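PDB 4XUK: putative hydrolase from Acinetobacter sp. NBRC 100985, which probably hydrolyses organophosphorus esters, and perhaps lactones, as a two-zinc enzyme of the metallo-beta-lactamase superfamily. Local coordinates for residues Cys115-Asp120 with Gln166-Tyr171; Asn127-Val132 with Lys174-Thr179; Ser68-Asp73 with Val101-Leu106. The protein carries 2 engineered substitutions. All coordinates share one frame; numbering follows the deposited sequence.

From the N terminus, contact 3 is the first to close. It pairs 68-73 with 101-106 and shuts a loop of 27 residues that holds helix 87-93. It is complete before the other two open. Contact 1 starts at 115-120 and contact 2 at 127-132. Contact 1 then closes at 166-171 and contact 2 at 174-179, so these two cross. Contacts 2 and 3 lie in one mixed sheet, where strands 69-72, 103-105, 129-133 and 177-180 stand side by side. Contact 1 ties the C-terminal part of helix 151-173 to the 3-10 turn that follows helix 111-114. Its Tyr171 packs on Val130 of contact 2.

Contact 1 of 3, residues Cys115-Asp120 with Gln166-Tyr171; sequences CGISKD and QAIAPY
Ser118 and Ile117 meet the C-terminal part of helix 151-173 through two side-chain-to-backbone hydrogen bonds. In this metallo-beta-lactamase fold the segment 115-120 follows helix 111-114, which with the loop before it carries the zinc ligands His108, His110, Asp112 and His113. It begins with a short 3-10 turn.

The two hydrogen bonds run in opposite directions. Ser118 OG gives its proton to Ala167 O at 2.6 Å, in the carbonyl plane and on a lone pair. In a regular helix this carbonyl would receive Tyr171 N. The helix is kinked at Pro170, and the serine hydroxyl takes that place. Tyr171 OH in turn donates to Ile117 O, also at 2.6 Å. Here the donor is tilted 19° from the carbonyl plane. The same phenol oxygen is bonded to Phe125 N, so two backbone groups fix it.

The apolar contacts centre on Ile117. Its CG1 sits between the backbone N and the carbonyl carbon (chi1 67°), which carries the branch toward the helix. CG1 lies 4.1 Å from Ala167 CB and 3.6 Å from Tyr171 CE1. CD1 reaches on to Ile168 CG2 at 4.0 Å. Tyr171 and Ile117 approach each other at a slant.

One covalent link lies beside the contact. Cys115 SG is in a disulfide with Cys79, and Cys115 CA packs on Ala167 CB at 3.9 Å. Around the tyrosine ring, Ile117 O and Ser118 OG both lie at the edge, near the ring plane, with Ser118 OG 3.5 Å from Tyr171 CE1.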
loop_
_atom_site.group_PDB
_atom_site.type_symbol
_atom_site.label_atom_id
_atom_site.label_comp_id
_atom_site.label_asym_id
_atom_site.label_seq_id
_atom_site.Cartn_x
_atom_site.Cartn_y
_atom_site.Cartn_z
ATOM N N CYS A 115 -14.238 -5.243 20.619
ATOM C CA CYS A 115 -13.753 -6.409 21.384
ATOM C C CYS A 115 -12.261 -6.337 21.721
ATOM O O CYS A 115 -11.826 -6.808 22.780
ATOM C CB CYS A 115 -14.073 -7.724 20.666
ATOM S SG CYS A 115 -15.778 -8.288 20.891
ATOM N N GLY A 116 -11.480 -5.719 20.839
ATOM C CA GLY A 116 -10.050 -5.564 21.073
ATOM C C GLY A 116 -9.643 -4.773 22.304
ATOM O O GLY A 116 -8.452 -4.731 22.630
ATOM N N ILE A 117 -10.591 -4.137 22.996
ATOM C CA ILE A 117 -10.222 -3.436 24.225
ATOM C C ILE A 117 -9.929 -4.392 25.381
ATOM O O ILE A 117 -9.315 -3.997 26.380
ATOM C CB ILE A 117 -11.263 -2.355 24.669
ATOM C CG1 ILE A 117 -12.598 -2.988 25.106
ATOM C CG2 ILE A 117 -11.477 -1.329 23.551
ATOM C CD1 ILE A 117 -13.670 -1.957 25.521
ATOM N N SER A 118 -10.346 -5.647 25.235
ATOM C CA SER A 118 -10.167 -6.644 26.283
ATOM C C SER A 118 -9.734 -7.976 25.681
ATOM O O SER A 118 -9.887 -8.198 24.479
ATOM C CB SER A 118 -11.482 -6.842 27.055
ATOM O OG SER A 118 -11.896 -5.639 27.679
ATOM N N LYS A 119 -9.204 -8.861 26.522
ATOM C CA LYS A 119 -8.861 -10.218 26.088
ATOM C C LYS A 119 -8.963 -11.133 27.288
ATOM O O LYS A 119 -8.499 -10.776 28.363
ATOM C CB LYS A 119 -7.433 -10.274 25.543
ATOM C CG LYS A 119 -7.051 -11.641 24.962
ATOM C CD LYS A 119 -7.735 -11.899 23.616
ATOM C CE LYS A 119 -7.327 -13.278 23.070
ATOM N NZ LYS A 119 -7.584 -13.431 21.610
ATOM N N ASP A 120 -9.567 -12.306 27.106
ATOM C CA ASP A 120 -9.810 -13.232 28.214
ATOM C C ASP A 120 -10.587 -12.529 29.328
ATOM O O ASP A 120 -10.404 -12.837 30.506
ATOM C CB ASP A 120 -8.484 -13.787 28.779
ATOM C CG ASP A 120 -7.840 -14.841 27.880
ATOM O OD1 ASP A 120 -8.221 -14.965 26.697
ATOM O OD2 ASP A 120 -6.933 -15.550 28.367
ATOM N N GLN A 166 -19.110 -8.162 27.381
ATOM C CA GLN A 166 -17.899 -8.737 27.891
ATOM C C GLN A 166 -16.656 -7.864 27.681
ATOM O O GLN A 166 -15.838 -7.802 28.504
ATOM C CB GLN A 166 -17.682 -10.165 27.399
ATOM C CG GLN A 166 -17.487 -10.304 25.913
ATOM C CD GLN A 166 -16.052 -10.161 25.436
ATOM O OE1 GLN A 166 -15.756 -9.589 24.397
ATOM N NE2 GLN A 166 -15.183 -10.700 26.202
ATOM N N ALA A 167 -16.579 -7.168 26.585
ATOM C CA ALA A 167 -15.414 -6.343 26.314
ATOM C C ALA A 167 -15.390 -5.124 27.220
ATOM O O ALA A 167 -14.335 -4.740 27.723
ATOM C CB ALA A 167 -15.405 -5.919 24.865
ATOM N N ILE A 168 -16.550 -4.508 27.416
ATOM C CA ILE A 168 -16.605 -3.224 28.120
ATOM C C ILE A 168 -16.743 -3.345 29.635
ATOM O O ILE A 168 -16.469 -2.389 30.360
ATOM C CB ILE A 168 -17.727 -2.320 27.579
ATOM C CG1 ILE A 168 -19.105 -2.860 27.963
ATOM C CG2 ILE A 168 -17.605 -2.157 26.064
ATOM C CD1 ILE A 168 -20.225 -1.930 27.559
ATOM N N ALA A 169 -17.187 -4.508 30.106
ATOM C CA ALA A 169 -17.313 -4.784 31.537
ATOM C C ALA A 169 -16.092 -4.399 32.388
ATOM O O ALA A 169 -16.255 -3.760 33.433
ATOM C CB ALA A 169 -17.710 -6.256 31.768
ATOM N N PRO A 170 -14.867 -4.777 31.953
ATOM C CA PRO A 170 -13.685 -4.399 32.736
ATOM C C PRO A 170 -13.493 -2.888 32.806
ATOM O O PRO A 170 -12.905 -2.404 33.776
ATOM C CB PRO A 170 -12.527 -5.023 31.945
ATOM C CG PRO A 170 -13.129 -6.125 31.174
ATOM C CD PRO A 170 -14.503 -5.643 30.813
ATOM N N TYR A 171 -13.960 -2.150 31.803
ATOM C CA TYR A 171 -13.793 -0.701 31.829
ATOM C C TYR A 171 -14.894 -0.029 32.648
ATOM O O TYR A 171 -14.622 0.912 33.397
ATOM C CB TYR A 171 -13.708 -0.123 30.412
ATOM C CG TYR A 171 -12.463 -0.566 29.685
ATOM C CD1 TYR A 171 -12.403 -1.814 29.062
ATOM C CD2 TYR A 171 -11.335 0.243 29.646
ATOM C CE1 TYR A 171 -11.244 -2.238 28.404
ATOM C CE2 TYR A 171 -10.179 -0.166 28.980
ATOM C CZ TYR A 171 -10.141 -1.407 28.368
ATOM O OH TYR A 171 -8.988 -1.820 27.718
#

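Contact 2 of 3, residues Asn127-Val132 with Lys174-Thr179; sequences NATVYV and KQRFKT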
loop_
_atom_site.group_PDB
_atom_site.type_symbol
_atom_site.label_atom_id
_atom_site.label_comp_id
_atom_site.label_asym_id
_atom_site.label_seq_id
_atom_site.Cartn_x
_atom_site.Cartn_y
_atom_site.Cartn_z
ATOM N N ASN A 127 -4.794 1.803 31.519
ATOM C CA ASN A 127 -4.843 3.228 31.846
ATOM C C ASN A 127 -5.763 4.044 30.941
ATOM O O ASN A 127 -5.758 5.277 30.977
ATOM C CB ASN A 127 -3.436 3.807 31.809
ATOM C CG ASN A 127 -2.518 3.110 32.773
ATOM O OD1 ASN A 127 -2.882 2.888 33.924
ATOM N ND2 ASN A 127 -1.339 2.724 32.307
ATOM N N ALA A 128 -6.561 3.351 30.141
ATOM C CA ALA A 128 -7.370 4.014 29.133
ATOM C C ALA A 128 -8.823 4.157 29.550
ATOM O O ALA A 128 -9.408 3.262 30.182
ATOM C CB ALA A 128 -7.298 3.250 27.813
ATOM N N THR A 129 -9.420 5.275 29.172
ATOM C CA THR A 129 -10.864 5.338 29.206
ATOM C C THR A 129 -11.452 5.305 27.798
ATOM O O THR A 129 -10.934 5.918 26.842
ATOM C CB THR A 129 -11.402 6.474 30.118
ATOM O OG1 THR A 129 -12.505 7.160 29.501
ATOM C CG2 THR A 129 -10.315 7.410 30.468
ATOM N N VAL A 130 -12.519 4.527 27.699
ATOM C CA VAL A 130 -13.151 4.180 26.444
ATOM C C VAL A 130 -14.380 5.063 26.255
ATOM O O VAL A 130 -15.196 5.220 27.189
ATOM C CB VAL A 130 -13.557 2.689 26.464
ATOM C CG1 VAL A 130 -14.347 2.323 25.227
ATOM C CG2 VAL A 130 -12.320 1.801 26.604
ATOM N N TYR A 131 -14.484 5.661 25.067
ATOM C CA TYR A 131 -15.629 6.500 24.687
ATOM C C TYR A 131 -16.357 5.935 23.479
ATOM O O TYR A 131 -15.730 5.432 22.536
ATOM C CB TYR A 131 -15.165 7.891 24.267
ATOM C CG TYR A 131 -14.643 8.760 25.373
ATOM C CD1 TYR A 131 -13.347 8.613 25.848
ATOM C CD2 TYR A 131 -15.438 9.756 25.915
ATOM C CE1 TYR A 131 -12.863 9.432 26.867
ATOM C CE2 TYR A 131 -14.968 10.573 26.931
ATOM C CZ TYR A 131 -13.681 10.410 27.392
ATOM O OH TYR A 131 -13.224 11.229 28.399
ATOM N N VAL A 132 -17.676 6.080 23.480
ATOM C CA VAL A 132 -18.493 5.747 22.314
ATOM C C VAL A 132 -19.719 6.664 22.407
ATOM O O VAL A 132 -20.007 7.207 23.487
ATOM C CB VAL A 132 -18.885 4.249 22.343
ATOM C CG1 VAL A 132 -19.884 3.988 23.477
ATOM C CG2 VAL A 132 -19.421 3.788 20.990
ATOM N N LYS A 174 -14.094 -0.043 36.259
ATOM C CA LYS A 174 -13.140 0.980 36.687
ATOM C C LYS A 174 -13.659 2.392 36.458
ATOM O O LYS A 174 -12.907 3.360 36.630
ATOM C CB LYS A 174 -11.811 0.818 35.942
ATOM C CG LYS A 174 -11.027 -0.438 36.319
ATOM C CD LYS A 174 -9.773 -0.080 37.094
ATOM C CE LYS A 174 -8.860 -1.290 37.260
ATOM N NZ LYS A 174 -7.473 -0.884 37.639
ATOM N N GLN A 175 -14.929 2.509 36.070
ATOM C CA GLN A 175 -15.551 3.810 35.784
ATOM C C GLN A 175 -14.814 4.510 34.637
ATOM O O GLN A 175 -14.651 5.739 34.635
ATOM C CB GLN A 175 -15.599 4.705 37.040
ATOM C CG GLN A 175 -16.116 3.965 38.283
ATOM C CD GLN A 175 -16.497 4.895 39.427
ATOM O OE1 GLN A 175 -15.946 5.993 39.575
ATOM N NE2 GLN A 175 -17.442 4.450 40.248
ATOM N N ARG A 176 -14.368 3.713 33.690
ATOM C CA ARG A 176 -13.663 4.192 32.508
ATOM C C ARG A 176 -14.317 3.808 31.170
ATOM O O ARG A 176 -13.670 3.664 30.160
ATOM C CB ARG A 176 -12.200 3.781 32.536
ATOM C CG ARG A 176 -11.480 4.111 33.814
ATOM C CD ARG A 176 -10.737 5.404 33.716
ATOM N NE ARG A 176 -9.386 5.138 34.039
ATOM C CZ ARG A 176 -8.303 5.515 33.392
ATOM N NH1 ARG A 176 -8.285 6.252 32.312
ATOM N NH2 ARG A 176 -7.209 5.100 33.880
ATOM N N PHE A 177 -15.619 3.659 31.197
ATOM C CA PHE A 177 -16.394 3.544 29.963
ATOM C C PHE A 177 -17.363 4.718 29.927
ATOM O O PHE A 177 -18.234 4.849 30.799
ATOM C CB PHE A 177 -17.146 2.220 29.924
ATOM C CG PHE A 177 -17.981 2.038 28.692
ATOM C CD1 PHE A 177 -17.391 1.677 27.490
ATOM C CD2 PHE A 177 -19.352 2.235 28.736
ATOM C CE1 PHE A 177 -18.165 1.509 26.350
ATOM C CE2 PHE A 177 -20.124 2.076 27.606
ATOM C CZ PHE A 177 -19.532 1.711 26.417
ATOM N N LYS A 178 -17.211 5.569 28.920
ATOM C CA LYS A 178 -17.901 6.847 28.897
ATOM C C LYS A 178 -18.698 6.971 27.608
ATOM O O LYS A 178 -18.338 6.374 26.588
ATOM C CB LYS A 178 -16.882 7.986 28.963
ATOM C CG LYS A 178 -15.892 7.897 30.113
ATOM C CD LYS A 178 -16.598 8.030 31.453
ATOM C CE LYS A 178 -15.606 8.210 32.593
ATOM N NZ LYS A 178 -16.321 8.492 33.872
ATOM N N THR A 179 -19.781 7.740 27.649
ATOM C CA THR A 179 -20.482 8.101 26.420
ATOM C C THR A 179 -20.440 9.612 26.208
ATOM O O THR A 179 -20.187 10.368 27.152
ATOM C CB THR A 179 -21.932 7.570 26.385
ATOM O OG1 THR A 179 -22.725 8.230 27.374
ATOM C CG2 THR A 179 -21.949 6.067 26.647
HETATM O O HOH W 1 -4.783 5.625 34.381
#
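The Tyr131 ring has Lys178 CB over one face. The carbon stands 4.1 Å from the ring centroid, 25° off the normal, displaced toward the rim on the CD2 and CE2 side. This is a CH-pi contact. The lysine chain bends at chi2 (-65°), and its amino end leads away from strand 129-133 to a weak bond with Gln175 O. The Arg176 guanidinium has Ala128 O above one face, offset toward the rim. Thr129 CG2 is at its edge, in plane, but modelled closer to NH1 than is usual, so that detail is doubtful. Arg176 NH1 gives a weak hydrogen bond to Asn127 O at 3.0 Å. Asn127 ND2 is held by Glu99 O. The Phe177 ring meets two valines at a slant: Val130 CG1 lies 3.8 Å from CD1, and Val132 CG1 lies 3.7 Å from CZ. Phe177 CG is anti to the backbone N (chi1 179°), which swings the ring forward, in the chain direction of the strands, so that it spans both valines. Ile168 and Gln172 of helix 151-173 also touch it.

These groups flank a parallel strand pair at one edge of one of the two mixed sheets of the metallo-beta-lactamase fold. Strand 177-180 is outermost within the chain. Helices 134-141 and 151-173 make the crossover from strand 129-133. A Schellman motif, with Gln175 as the C-prime residue, ends helix 151-173 just before the strand.

Three backbone bonds join the pair. Val130 N donates to Arg176 O at 2.9 Å, and Lys178 N donates to Val130 O at 2.7 Å. Val132 N reaches Lys178 O at 3.2 Å. Val130 and Phe177 share one sheet face, while Tyr131 and Lys178 share the other. Tyr131 CA also points its hydrogen at Lys178 O, 3.3 Å away.

Contact 3 of 3, residues Ser68-Asp73 with Val101-Leu106; sequences SLILID and VDTILL. Engineered in segment 68-73: Ile70 (natural residue Val).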
loop_
_atom_site.group_PDB
_atom_site.type_symbol
_atom_site.label_atom_id
_atom_site.label_comp_id
_atom_site.label_asym_id
_atom_site.label_seq_id
_atom_site.Cartn_x
_atom_site.Cartn_y
_atom_site.Cartn_z
ATOM N N SER A 68 -0.591 12.700 24.895
ATOM C CA SER A 68 -1.529 11.592 24.943
ATOM C C SER A 68 -1.379 10.649 23.758
ATOM O O SER A 68 -0.905 11.030 22.679
ATOM C CB SER A 68 -2.973 12.100 25.025
ATOM O OG SER A 68 -3.191 12.824 26.225
ATOM N N LEU A 69 -1.784 9.408 23.991
ATOM C CA LEU A 69 -1.802 8.384 22.972
ATOM C C LEU A 69 -3.227 7.874 22.919
ATOM O O LEU A 69 -3.756 7.339 23.903
ATOM C CB LEU A 69 -0.854 7.255 23.350
ATOM C CG LEU A 69 -0.661 6.173 22.291
ATOM C CD1 LEU A 69 -0.070 6.776 21.014
ATOM C CD2 LEU A 69 0.218 5.074 22.840
ATOM N N ILE A 70 -3.870 8.057 21.776
ATOM C CA ILE A 70 -5.256 7.670 21.684
ATOM C C ILE A 70 -5.487 6.568 20.625
ATOM O O ILE A 70 -4.923 6.600 19.526
ATOM C CB ILE A 70 -6.169 8.936 21.563
ATOM C CG1 ILE A 70 -7.021 8.885 20.332
ATOM C CG2 ILE A 70 -5.378 10.246 21.640
ATOM C CD1 ILE A 70 -8.256 8.252 20.656
ATOM N N LEU A 71 -6.285 5.566 20.992
ATOM C CA LEU A 71 -6.557 4.443 20.105
ATOM C C LEU A 71 -7.957 4.576 19.508
ATOM O O LEU A 71 -8.934 4.816 20.225
ATOM C CB LEU A 71 -6.410 3.120 20.878
ATOM C CG LEU A 71 -6.664 1.787 20.169
ATOM C CD1 LEU A 71 -5.669 1.583 19.041
ATOM C CD2 LEU A 71 -6.610 0.615 21.155
ATOM N N ILE A 72 -8.056 4.443 18.191
ATOM C CA ILE A 72 -9.342 4.622 17.515
ATOM C C ILE A 72 -9.798 3.303 16.900
ATOM O O ILE A 72 -9.289 2.869 15.856
ATOM C CB ILE A 72 -9.264 5.783 16.509
ATOM C CG1 ILE A 72 -8.754 7.034 17.242
ATOM C CG2 ILE A 72 -10.621 6.054 15.880
ATOM C CD1 ILE A 72 -8.540 8.253 16.380
ATOM N N ASP A 73 -10.764 2.674 17.579
ATOM C CA ASP A 73 -11.128 1.259 17.379
ATOM C C ASP A 73 -9.990 0.317 17.807
ATOM O O ASP A 73 -8.876 0.767 18.059
ATOM C CB ASP A 73 -11.653 0.990 15.952
ATOM C CG ASP A 73 -12.974 1.690 15.694
ATOM O OD1 ASP A 73 -13.638 2.074 16.692
ATOM O OD2 ASP A 73 -13.342 1.883 14.511
ATOM N N VAL A 101 -1.644 3.852 26.283
ATOM C CA VAL A 101 -2.944 4.289 25.773
ATOM C C VAL A 101 -3.796 4.892 26.902
ATOM O O VAL A 101 -4.144 4.209 27.876
ATOM C CB VAL A 101 -3.694 3.148 25.079
ATOM C CG1 VAL A 101 -5.031 3.651 24.527
ATOM C CG2 VAL A 101 -2.824 2.558 23.951
ATOM N N ASP A 102 -4.077 6.179 26.757
ATOM C CA ASP A 102 -4.844 7.045 27.673
ATOM C C ASP A 102 -6.354 7.105 27.370
ATOM O O ASP A 102 -7.146 7.276 28.232
ATOM C CB ASP A 102 -4.409 8.518 27.545
ATOM C CG ASP A 102 -2.985 8.705 27.685
ATOM O OD1 ASP A 102 -2.439 8.292 28.683
ATOM O OD2 ASP A 102 -2.384 9.232 26.792
ATOM N N THR A 103 -6.675 7.059 26.091
ATOM C CA THR A 103 -8.009 7.193 25.570
ATOM C C THR A 103 -8.282 6.238 24.393
ATOM O O THR A 103 -7.461 6.050 23.527
ATOM C CB THR A 103 -8.284 8.609 25.096
ATOM O OG1 THR A 103 -7.916 9.531 26.075
ATOM C CG2 THR A 103 -9.731 8.794 24.728
ATOM N N ILE A 104 -9.473 5.676 24.388
ATOM C CA ILE A 104 -9.914 4.848 23.273
ATOM C C ILE A 104 -11.228 5.422 22.748
ATOM O O ILE A 104 -12.183 5.578 23.504
ATOM C CB ILE A 104 -10.107 3.373 23.710
ATOM C CG1 ILE A 104 -8.769 2.782 24.178
ATOM C CG2 ILE A 104 -10.740 2.539 22.584
ATOM C CD1 ILE A 104 -8.848 1.365 24.721
ATOM N N LEU A 105 -11.253 5.768 21.464
ATOM C CA LEU A 105 -12.483 6.222 20.817
ATOM C C LEU A 105 -13.024 5.102 19.932
ATOM O O LEU A 105 -12.303 4.537 19.098
ATOM C CB LEU A 105 -12.241 7.477 19.975
ATOM C CG LEU A 105 -11.552 8.649 20.666
ATOM C CD1 LEU A 105 -11.284 9.781 19.684
ATOM C CD2 LEU A 105 -12.311 9.127 21.891
ATOM N N LEU A 106 -14.294 4.781 20.124
ATOM C CA LEU A 106 -14.937 3.738 19.335
ATOM C C LEU A 106 -15.876 4.371 18.317
ATOM O O LEU A 106 -16.735 5.172 18.678
ATOM C CB LEU A 106 -15.720 2.793 20.260
ATOM C CG LEU A 106 -14.846 2.043 21.273
ATOM C CD1 LEU A 106 -15.685 1.147 22.155
ATOM C CD2 LEU A 106 -13.735 1.236 20.582
#
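Leu71 N donates to Thr103 O at 2.8 Å, nearly straight at 167°. Leu71 O answers by accepting Leu105 N, also at 2.8 Å. The next bond, Asp73 N to Leu105 O, continues this parallel ladder.

At the other end the ladder changes. Leu69 O takes Asp102 N at 3.1 Å in place of Thr103 N, which is buried and has no partner in the model. The Asp102 side chain turns back, with CG beside its own backbone N (chi1 -53°). Its OD2 receives Leu69 N at 2.9 Å on the anti side, with the N lying 24° out of the carboxylate plane. Asp102 thus grips Leu69 from both its backbone and its carboxylate.

Leu71 CB packs on Val101 CG1 at 3.9 Å and on Ile104 CG1, on one sheet face. Ile70, an engineered residue, shares the other face with Leu105. Its CD1 is modelled 3.3 Å from Leu105 CG, tighter than normal and doubtful. Phe189 of strand 189-193 lies against both side chains.

Asp73 follows directly on strand 69-72, with OD1 3.4 Å from Leu106 CA. Its OD2 is bonded to Thr107 OG1 and to ND1 of the zinc ligand His113, a second-shell contact that probably fixes the rotation of that imidazole. Strand 69-72, helix 87-93 and strand 103-105 form the beta-alpha-beta unit that leads into the zinc-binding loop of the metallo-beta-lactamase fold.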